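Local structure of DNA mismatch repair protein MutL (Aquifex aeolicus, 6LZI) at residues G53-V65 / L103-I116. The protein binds adenine nucleotides through a Bergerat-fold ATPase domain, probably hydrolysing ATP, as part of a DNA mismatch repair endonuclease. Numbering follows the deposited sequence.
Sequences GTGIHPEDVEKVV and LRSRFFQEKEGKEI. With ADP (adenosine-5'-diphosphate), chain H.
Phe108 N donates to Thr54 O (3.0 Å), tying the hairpin turn of 107-110 to the loop 53-57, whose Gly55 and Ile56 line the ADP pocket. Farther in, Ile56 N makes a weak bond to Ser105 OG (2.8 Å), a hydroxyl also held by Thr135, and one water donates to both Ile56 O and Ser105 O. Between these bonds Gly55 has a positive phi, and a CB here would clash with Arg106 O; instead Gly55 CA makes a CA-H...O contact with Arg106 O (3.5 Å).

With CG anti to the backbone N (chi1 -166°), the Phe107 ring lies against the backbone of 55-57. His57 CB makes a CH-pi contact over one face of the Phe107 ring, 4.0 Å from its centroid; the opposite face meets Phe108 CD1, and Gly55 O approaches the edge. The His57 ring turns its edge to the same face as His57 CB in an offset edge-to-face pair, planes 70° apart, while His57 ND1 accepts from Glu59 N (2.8 Å) as N-cap of helix 58-61. A leucine in place of Phe107 offers no ring face, which would probably open a gap beside His57 CB and the imidazole edge.

Beyond the aromatic pair, Pro58 CB presses tightly on Lys114 CE (3.3 Å); the Lys114 chain, bent at its third and fourth torsions, lays CD and CE along Pro58. Val61 CG1 rests on both Leu103 CD2 and Ile116 CG2, 3.8 Å from Ile116 CG2, and Ile116 CD1 reaches Glu62 CG and Val65 CG2. On the nucleotide side, Ile56 CG1 packs against adenine N3 and Val64 CG1 against the ribose.

The short helix thus covers one face of the antiparallel strands 100-106 and 113-119 in the Bergerat-fold sheet, with Leu92 of helix 91-96 beside Leu103 and Val64, and Ile123 of strand 122-129 bordering Ile116.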
ATOM      1  N   GLY A  53      -2.730  14.480  -0.352  1.00 20.71           N
ATOM      2  CA  GLY A  53      -1.385  15.012  -0.417  1.00 26.18           C
ATOM      3  C   GLY A  53      -1.329  16.353  -1.117  1.00 27.51           C
ATOM      4  O   GLY A  53      -2.330  17.034  -1.360  1.00 30.61           O
ATOM      5  N   THR A  54      -0.123  16.704  -1.510  1.00 27.43           N
ATOM      6  CA  THR A  54       0.107  18.057  -1.988  1.00 28.09           C
ATOM      7  C   THR A  54      -0.452  18.305  -3.377  1.00 26.30           C
ATOM      8  O   THR A  54      -0.463  19.449  -3.826  1.00 29.69           O
ATOM      9  CB  THR A  54       1.623  18.340  -2.015  1.00 35.73           C
ATOM     10  OG1 THR A  54       2.192  17.654  -3.137  1.00 43.00           O
ATOM     11  CG2 THR A  54       2.240  17.785  -0.814  1.00 43.34           C
ATOM     12  N   GLY A  55      -0.838  17.242  -4.098  1.00 26.63           N
ATOM     13  CA  GLY A  55      -1.298  17.394  -5.460  1.00 26.19           C
ATOM     14  C   GLY A  55      -0.188  17.763  -6.448  1.00 29.46           C
ATOM     15  O   GLY A  55       1.014  17.714  -6.164  1.00 34.24           O
ATOM     16  N   ILE A  56      -0.641  18.040  -7.664  1.00 25.88           N
ATOM     17  CA  ILE A  56       0.216  18.237  -8.826  1.00 32.89           C
ATOM     18  C   ILE A  56      -0.227  19.535  -9.467  1.00 33.78           C
ATOM     19  O   ILE A  56      -1.440  19.769  -9.614  1.00 28.23           O
ATOM     20  CB  ILE A  56       0.126  17.058  -9.824  1.00 29.68           C
ATOM     21  CG1 ILE A  56       0.436  15.735  -9.098  1.00 31.18           C
ATOM     22  CG2 ILE A  56       1.087  17.239 -11.002  1.00 26.56           C
ATOM     23  CD1 ILE A  56      -0.223  14.534  -9.725  1.00 30.33           C
ATOM     24  N   HIS A  57       0.741  20.415  -9.759  1.00 32.00           N
ATOM     25  CA  HIS A  57       0.404  21.690 -10.360  1.00 33.29           C
ATOM     26  C   HIS A  57      -0.249  21.411 -11.700  1.00 29.02           C
ATOM     27  O   HIS A  57       0.150  20.447 -12.375  1.00 31.19           O
ATOM     28  CB  HIS A  57       1.633  22.575 -10.579  1.00 41.46           C
ATOM     29  CG  HIS A  57       1.279  23.969 -10.986  1.00 43.26           C
ATOM     30  ND1 HIS A  57       0.945  24.303 -12.281  1.00 40.27           N
ATOM     31  CD2 HIS A  57       1.143  25.103 -10.258  1.00 43.80           C
ATOM     32  CE1 HIS A  57       0.642  25.585 -12.337  1.00 42.42           C
ATOM     33  NE2 HIS A  57       0.746  26.094 -11.121  1.00 44.11           N
ATOM     34  N   PRO A  58      -1.267  22.184 -12.098  1.00 30.24           N
ATOM     35  CA  PRO A  58      -1.861  21.974 -13.435  1.00 33.29           C
ATOM     36  C   PRO A  58      -0.847  21.906 -14.571  1.00 35.43           C
ATOM     37  O   PRO A  58      -1.044  21.130 -15.518  1.00 35.57           O
ATOM     38  CB  PRO A  58      -2.776  23.202 -13.607  1.00 39.61           C
ATOM     39  CG  PRO A  58      -3.137  23.606 -12.233  1.00 40.69           C
ATOM     40  CD  PRO A  58      -1.912  23.310 -11.392  1.00 35.77           C
ATOM     41  N   GLU A  59       0.212  22.725 -14.526  1.00 37.98           N
ATOM     42  CA  GLU A  59       1.214  22.698 -15.591  1.00 42.85           C
ATOM     43  C   GLU A  59       1.970  21.374 -15.657  1.00 43.42           C
ATOM     44  O   GLU A  59       2.574  21.075 -16.696  1.00 46.89           O
ATOM     45  CB  GLU A  59       2.197  23.866 -15.430  1.00 46.44           C
ATOM     46  CG  GLU A  59       1.504  25.217 -15.458  1.00 55.70           C
ATOM     47  CD  GLU A  59       2.444  26.359 -15.775  1.00 64.81           C
ATOM     48  OE1 GLU A  59       2.883  26.423 -16.940  1.00 71.34           O
ATOM     49  OE2 GLU A  59       2.737  27.188 -14.875  1.00 64.73           O
ATOM     50  N   ASP A  60       1.920  20.553 -14.601  1.00 37.75           N
ATOM     51  CA  ASP A  60       2.641  19.296 -14.577  1.00 41.26           C
ATOM     52  C   ASP A  60       1.722  18.090 -14.765  1.00 41.22           C
ATOM     53  O   ASP A  60       2.220  16.970 -14.960  1.00 41.82           O
ATOM     54  CB  ASP A  60       3.429  19.140 -13.251  1.00 47.47           C
ATOM     55  CG  ASP A  60       4.489  20.241 -13.033  1.00 54.28           C
ATOM     56  OD1 ASP A  60       5.178  20.626 -14.006  1.00 61.17           O
ATOM     57  OD2 ASP A  60       4.646  20.736 -11.889  1.00 49.92           O
ATOM     58  N   VAL A  61       0.398  18.282 -14.712  1.00 33.86           N
ATOM     59  CA  VAL A  61      -0.511  17.141 -14.822  1.00 33.20           C
ATOM     60  C   VAL A  61      -0.250  16.369 -16.119  1.00 36.73           C
ATOM     61  O   VAL A  61      -0.117  15.131 -16.106  1.00 40.88           O
ATOM     62  CB  VAL A  61      -1.977  17.606 -14.706  1.00 34.64           C
ATOM     63  CG1 VAL A  61      -2.938  16.472 -15.033  1.00 30.80           C
ATOM     64  CG2 VAL A  61      -2.243  18.114 -13.310  1.00 36.44           C
ATOM     65  N   GLU A  62      -0.111  17.090 -17.256  1.00 35.57           N
ATOM     66  CA  GLU A  62      -0.008  16.383 -18.539  1.00 39.19           C
ATOM     67  C   GLU A  62       1.281  15.568 -18.617  1.00 47.39           C
ATOM     68  O   GLU A  62       1.292  14.452 -19.167  1.00 48.07           O
ATOM     69  CB  GLU A  62      -0.084  17.359 -19.719  1.00 45.38           C
ATOM     70  CG  GLU A  62      -0.687  16.715 -20.963  1.00 57.03           C
ATOM     71  CD  GLU A  62      -0.241  17.345 -22.289  1.00 65.98           C
ATOM     72  OE1 GLU A  62      -0.310  18.588 -22.429  1.00 69.35           O
ATOM     73  OE2 GLU A  62       0.182  16.583 -23.191  1.00 69.37           O
ATOM     74  N   LYS A  63       2.340  16.096 -18.015  1.00 44.43           N
ATOM     75  CA  LYS A  63       3.671  15.502 -18.069  1.00 48.88           C
ATOM     76  C   LYS A  63       3.714  14.099 -17.461  1.00 48.90           C
ATOM     77  O   LYS A  63       4.413  13.213 -17.970  1.00 43.72           O
ATOM     78  CB  LYS A  63       4.631  16.456 -17.346  1.00 47.16           C
ATOM     79  CG  LYS A  63       6.119  16.159 -17.438  1.00 54.19           C
ATOM     80  CD  LYS A  63       6.579  15.324 -16.242  1.00 56.13           C
ATOM     81  CE  LYS A  63       6.097  15.926 -14.918  1.00 56.61           C
ATOM     82  NZ  LYS A  63       5.963  14.896 -13.846  1.00 52.62           N
ATOM     83  N   VAL A  64       2.962  13.863 -16.380  1.00 51.97           N
ATOM     84  CA  VAL A  64       3.145  12.640 -15.609  1.00 51.14           C
ATOM     85  C   VAL A  64       2.638  11.400 -16.321  1.00 57.29           C
ATOM     86  O   VAL A  64       2.931  10.288 -15.870  1.00 64.05           O
ATOM     87  CB  VAL A  64       2.469  12.763 -14.227  1.00 54.42           C
ATOM     88  CG1 VAL A  64       2.978  13.978 -13.488  1.00 54.85           C
ATOM     89  CG2 VAL A  64       0.954  12.807 -14.375  1.00 55.23           C
ATOM     90  N   VAL A  65       1.888  11.541 -17.407  1.00 55.84           N
ATOM     91  CA  VAL A  65       1.356  10.369 -18.092  1.00 62.95           C
ATOM     92  C   VAL A  65       2.492   9.466 -18.554  1.00 67.63           C
ATOM     93  O   VAL A  65       2.495   8.961 -19.680  1.00 69.31           O
ATOM     94  CB  VAL A  65       0.461  10.758 -19.282  1.00 67.03           C
ATOM     95  CG1 VAL A  65      -0.386   9.560 -19.722  1.00 63.97           C
ATOM     96  CG2 VAL A  65      -0.426  11.928 -18.911  1.00 68.39           C
ATOM     97  N   LEU A 103      -6.558  10.730 -14.320  1.00 20.54           N
ATOM     98  CA  LEU A 103      -5.917  11.263 -13.114  1.00 21.08           C
ATOM     99  C   LEU A 103      -6.436  12.670 -12.899  1.00 19.40           C
ATOM    100  O   LEU A 103      -6.379  13.477 -13.807  1.00 21.27           O
ATOM    101  CB  LEU A 103      -4.412  11.316 -13.258  1.00 23.13           C
ATOM    102  CG  LEU A 103      -3.534  11.976 -12.141  1.00 24.80           C
ATOM    103  CD1 LEU A 103      -2.123  11.277 -11.990  1.00 25.22           C
ATOM    104  CD2 LEU A 103      -3.281  13.412 -12.368  1.00 27.94           C
ATOM    105  N   ARG A 104      -6.971  12.957 -11.726  1.00 19.37           N
ATOM    106  CA  ARG A 104      -7.337  14.323 -11.406  1.00 17.77           C
ATOM    107  C   ARG A 104      -6.522  14.769 -10.194  1.00 19.22           C
ATOM    108  O   ARG A 104      -6.255  13.974  -9.296  1.00 21.28           O
ATOM    109  CB  ARG A 104      -8.868  14.466 -11.152  1.00 22.30           C
ATOM    110  CG  ARG A 104      -9.430  13.708  -9.921  1.00 24.58           C
ATOM    111  CD  ARG A 104     -10.969  13.955  -9.882  1.00 24.36           C
ATOM    112  NE  ARG A 104     -11.568  13.289 -11.054  1.00 25.66           N
ATOM    113  CZ  ARG A 104     -11.873  11.988 -11.068  1.00 31.09           C
ATOM    114  NH1 ARG A 104     -11.612  11.227 -10.002  1.00 30.71           N
ATOM    115  NH2 ARG A 104     -12.416  11.410 -12.161  1.00 29.75           N
ATOM    116  N   SER A 105      -6.104  16.029 -10.186  1.00 18.28           N
ATOM    117  CA  SER A 105      -5.265  16.546  -9.082  1.00 18.57           C
ATOM    118  C   SER A 105      -5.446  18.052  -8.908  1.00 18.98           C
ATOM    119  O   SER A 105      -5.541  18.820  -9.876  1.00 21.41           O
ATOM    120  CB  SER A 105      -3.767  16.248  -9.307  1.00 20.54           C
ATOM    121  OG  SER A 105      -3.012  16.554  -8.160  1.00 22.11           O
ATOM    122  N   ARG A 106      -5.506  18.463  -7.647  1.00 21.61           N
ATOM    123  CA  ARG A 106      -5.587  19.843  -7.269  1.00 21.33           C
ATOM    124  C   ARG A 106      -4.355  20.130  -6.405  1.00 23.03           C
ATOM    125  O   ARG A 106      -4.150  19.485  -5.366  1.00 25.48           O
ATOM    126  CB  ARG A 106      -6.847  20.113  -6.486  1.00 24.30           C
ATOM    127  CG  ARG A 106      -6.944  21.616  -6.107  1.00 23.98           C
ATOM    128  CD  ARG A 106      -8.263  21.871  -5.326  1.00 26.40           C
ATOM    129  NE  ARG A 106      -8.189  23.097  -4.545  1.00 26.50           N
ATOM    130  CZ  ARG A 106      -9.139  23.453  -3.680  1.00 35.41           C
ATOM    131  NH1 ARG A 106     -10.229  22.687  -3.568  1.00 34.57           N
ATOM    132  NH2 ARG A 106      -8.993  24.531  -2.908  1.00 36.90           N
ATOM    133  N   PHE A 107      -3.543  21.048  -6.879  1.00 26.46           N
ATOM    134  CA  PHE A 107      -2.305  21.404  -6.193  1.00 29.59           C
ATOM    135  C   PHE A 107      -2.648  22.218  -4.956  1.00 31.59           C
ATOM    136  O   PHE A 107      -3.578  23.033  -4.966  1.00 29.90           O
ATOM    137  CB  PHE A 107      -1.461  22.221  -7.182  1.00 23.99           C
ATOM    138  CG  PHE A 107      -0.018  22.409  -6.799  1.00 29.82           C
ATOM    139  CD1 PHE A 107       0.807  21.312  -6.578  1.00 28.29           C
ATOM    140  CD2 PHE A 107       0.530  23.652  -6.866  1.00 32.60           C
ATOM    141  CE1 PHE A 107       2.149  21.492  -6.278  1.00 34.08           C
ATOM    142  CE2 PHE A 107       1.922  23.864  -6.574  1.00 38.24           C
ATOM    143  CZ  PHE A 107       2.711  22.763  -6.306  1.00 33.91           C
ATOM    144  N   PHE A 108      -1.848  22.071  -3.903  1.00 32.86           N
ATOM    145  CA  PHE A 108      -2.147  22.799  -2.675  1.00 32.99           C
ATOM    146  C   PHE A 108      -2.252  24.318  -2.902  1.00 37.07           C
ATOM    147  O   PHE A 108      -2.990  25.007  -2.177  1.00 40.58           O
ATOM    148  CB  PHE A 108      -1.100  22.440  -1.589  1.00 31.41           C
ATOM    149  CG  PHE A 108       0.249  23.073  -1.815  1.00 32.57           C
ATOM    150  CD1 PHE A 108       1.199  22.409  -2.590  1.00 35.47           C
ATOM    151  CD2 PHE A 108       0.587  24.265  -1.189  1.00 37.42           C
ATOM    152  CE1 PHE A 108       2.472  22.990  -2.796  1.00 36.18           C
ATOM    153  CE2 PHE A 108       1.841  24.867  -1.385  1.00 43.46           C
ATOM    154  CZ  PHE A 108       2.780  24.224  -2.191  1.00 41.57           C
ATOM    155  N   GLN A 109      -1.623  24.859  -3.941  1.00 39.02           N
ATOM    156  CA  GLN A 109      -1.670  26.304  -4.143  1.00 39.35           C
ATOM    157  C   GLN A 109      -2.842  26.762  -5.014  1.00 42.28           C
ATOM    158  O   GLN A 109      -3.028  27.966  -5.196  1.00 45.07           O
ATOM    159  CB  GLN A 109      -0.360  26.798  -4.777  1.00 41.78           C
ATOM    160  CG  GLN A 109       0.893  26.232  -4.164  1.00 45.92           C
ATOM    161  CD  GLN A 109       2.084  27.183  -4.248  1.00 54.11           C
ATOM    162  OE1 GLN A 109       2.749  27.284  -5.288  1.00 52.75           O
ATOM    163  NE2 GLN A 109       2.362  27.884  -3.141  1.00 58.62           N
ATOM    164  N   GLU A 110      -3.636  25.838  -5.550  1.00 38.09           N
ATOM    165  CA  GLU A 110      -4.625  26.150  -6.570  1.00 38.76           C
ATOM    166  C   GLU A 110      -6.035  25.970  -6.035  1.00 38.04           C
ATOM    167  O   GLU A 110      -6.277  25.137  -5.162  1.00 36.18           O
ATOM    168  CB  GLU A 110      -4.426  25.254  -7.788  1.00 38.49           C
ATOM    169  CG  GLU A 110      -3.126  25.496  -8.491  1.00 43.38           C
ATOM    170  CD  GLU A 110      -3.107  26.815  -9.233  1.00 49.66           C
ATOM    171  OE1 GLU A 110      -2.127  27.059  -9.968  1.00 51.99           O
ATOM    172  OE2 GLU A 110      -4.071  27.606  -9.105  1.00 53.04           O
ATOM    173  N   LYS A 111      -6.972  26.756  -6.575  1.00 36.08           N
ATOM    174  CA  LYS A 111      -8.363  26.611  -6.144  1.00 36.45           C
ATOM    175  C   LYS A 111      -9.066  25.467  -6.862  1.00 33.58           C
ATOM    176  O   LYS A 111      -9.980  24.845  -6.293  1.00 32.56           O
ATOM    177  CB  LYS A 111      -9.138  27.920  -6.397  1.00 41.09           C
ATOM    178  CG  LYS A 111      -8.605  29.133  -5.647  1.00 49.01           C
ATOM    179  CD  LYS A 111      -9.514  30.334  -5.861  1.00 57.86           C
ATOM    180  CE  LYS A 111      -8.918  31.629  -5.300  1.00 64.72           C
ATOM    181  NZ  LYS A 111      -8.609  31.482  -3.857  1.00 66.45           N
ATOM    182  N   GLU A 112      -8.612  25.146  -8.076  1.00 35.72           N
ATOM    183  CA  GLU A 112      -9.240  24.164  -8.957  1.00 34.57           C
ATOM    184  C   GLU A 112      -8.283  23.029  -9.232  1.00 34.43           C
ATOM    185  O   GLU A 112      -7.056  23.214  -9.244  1.00 33.09           O
ATOM    186  CB  GLU A 112      -9.604  24.725 -10.349  1.00 36.33           C
ATOM    187  CG  GLU A 112     -10.351  25.966 -10.413  1.00 41.61           C
ATOM    188  CD  GLU A 112     -10.997  26.107 -11.793  1.00 45.13           C
ATOM    189  OE1 GLU A 112     -12.089  26.695 -11.862  1.00 53.62           O
ATOM    190  OE2 GLU A 112     -10.434  25.612 -12.802  1.00 37.59           O
ATOM    191  N   GLY A 113      -8.857  21.868  -9.524  1.00 29.75           N
ATOM    192  CA  GLY A 113      -8.080  20.753  -9.990  1.00 25.90           C
ATOM    193  C   GLY A 113      -8.106  20.661 -11.506  1.00 25.97           C
ATOM    194  O   GLY A 113      -8.837  21.371 -12.198  1.00 29.17           O
ATOM    195  N   LYS A 114      -7.283  19.737 -12.011  1.00 25.28           N
ATOM    196  CA  LYS A 114      -7.220  19.421 -13.420  1.00 27.01           C
ATOM    197  C   LYS A 114      -7.242  17.906 -13.597  1.00 26.15           C
ATOM    198  O   LYS A 114      -6.620  17.148 -12.828  1.00 26.08           O
ATOM    199  CB  LYS A 114      -5.947  20.076 -14.050  1.00 31.37           C
ATOM    200  CG  LYS A 114      -5.615  19.579 -15.458  1.00 37.26           C
ATOM    201  CD  LYS A 114      -4.560  20.389 -16.154  1.00 38.23           C
ATOM    202  CE  LYS A 114      -4.731  21.877 -15.921  1.00 50.71           C
ATOM    203  NZ  LYS A 114      -5.976  22.568 -16.432  1.00 60.78           N
ATOM    204  N   GLU A 115      -7.861  17.460 -14.667  1.00 23.19           N
ATOM    205  CA  GLU A 115      -8.041  16.028 -14.893  1.00 26.76           C
ATOM    206  C   GLU A 115      -7.526  15.667 -16.283  1.00 25.85           C
ATOM    207  O   GLU A 115      -7.798  16.375 -17.240  1.00 25.80           O
ATOM    208  CB  GLU A 115      -9.519  15.677 -14.762  1.00 30.19           C
ATOM    209  CG  GLU A 115      -9.749  14.244 -15.206  1.00 34.55           C
ATOM    210  CD  GLU A 115     -11.151  13.822 -15.056  1.00 35.76           C
ATOM    211  OE1 GLU A 115     -11.648  13.876 -13.941  1.00 32.61           O
ATOM    212  OE2 GLU A 115     -11.766  13.455 -16.069  1.00 41.61           O
ATOM    213  N   ILE A 116      -6.743  14.604 -16.384  1.00 21.67           N
ATOM    214  CA  ILE A 116      -6.263  14.138 -17.683  1.00 25.38           C
ATOM    215  C   ILE A 116      -6.807  12.741 -17.898  1.00 23.29           C
ATOM    216  O   ILE A 116      -6.948  11.948 -16.958  1.00 25.09           O
ATOM    217  CB  ILE A 116      -4.722  14.153 -17.759  1.00 24.07           C
ATOM    218  CG1 ILE A 116      -4.243  13.728 -19.143  1.00 30.05           C
ATOM    219  CG2 ILE A 116      -4.087  13.244 -16.709  1.00 28.18           C
ATOM    220  CD1 ILE A 116      -2.923  14.360 -19.565  1.00 33.61           C
TER
HETATM  221  PB  ADP H 407       7.854   8.394  -9.855  1.00 32.34           P
HETATM  222  O1B ADP H 407       6.890   8.353  -8.718  1.00 26.41           O
HETATM  223  O2B ADP H 407       8.534   9.780  -9.996  1.00 33.18           O
HETATM  224  O3B ADP H 407       8.891   7.296  -9.761  1.00 35.93           O
HETATM  225  PA  ADP H 407       5.396   8.072 -11.293  1.00 29.16           P
HETATM  226  O1A ADP H 407       5.083   7.771 -12.730  1.00 27.95           O
HETATM  227  O2A ADP H 407       4.835   7.106 -10.307  1.00 21.34           O
HETATM  228  O3A ADP H 407       7.049   8.160 -11.214  1.00 31.48           O
HETATM  229  O5' ADP H 407       4.742   9.487 -10.866  1.00 29.56           O
HETATM  230  C5' ADP H 407       5.323  10.545 -11.631  1.00 33.50           C
HETATM  231  C4' ADP H 407       5.256  11.860 -10.860  1.00 34.04           C
HETATM  232  O4' ADP H 407       3.912  12.252 -10.739  1.00 30.90           O
HETATM  233  C3' ADP H 407       5.802  11.849  -9.447  1.00 28.51           C
HETATM  234  O3' ADP H 407       7.214  12.195  -9.469  1.00 33.17           O
HETATM  235  C2' ADP H 407       5.023  12.971  -8.788  1.00 26.31           C
HETATM  236  O2' ADP H 407       5.735  14.185  -9.195  1.00 30.85           O
HETATM  237  C1' ADP H 407       3.708  12.955  -9.529  1.00 24.26           C
HETATM  238  N9  ADP H 407       2.667  12.229  -8.813  1.00 23.12           N
HETATM  239  C8  ADP H 407       2.157  11.000  -9.099  1.00 22.37           C
HETATM  240  N7  ADP H 407       1.175  10.663  -8.221  1.00 20.33           N
HETATM  241  C5  ADP H 407       1.105  11.710  -7.358  1.00 21.65           C
HETATM  242  C6  ADP H 407       0.264  11.973  -6.187  1.00 20.71           C
HETATM  243  N6  ADP H 407      -0.636  11.041  -5.772  1.00 22.42           N
HETATM  244  N1  ADP H 407       0.452  13.156  -5.539  1.00 21.97           N
HETATM  245  C2  ADP H 407       1.421  14.056  -5.990  1.00 20.06           C
HETATM  246  N3  ADP H 407       2.197  13.889  -7.058  1.00 22.08           N
HETATM  247  C4  ADP H 407       2.041  12.733  -7.760  1.00 23.93           C
HETATM  248  O   HOH W   1      -3.624  20.477 -10.975  1.00 31.41           O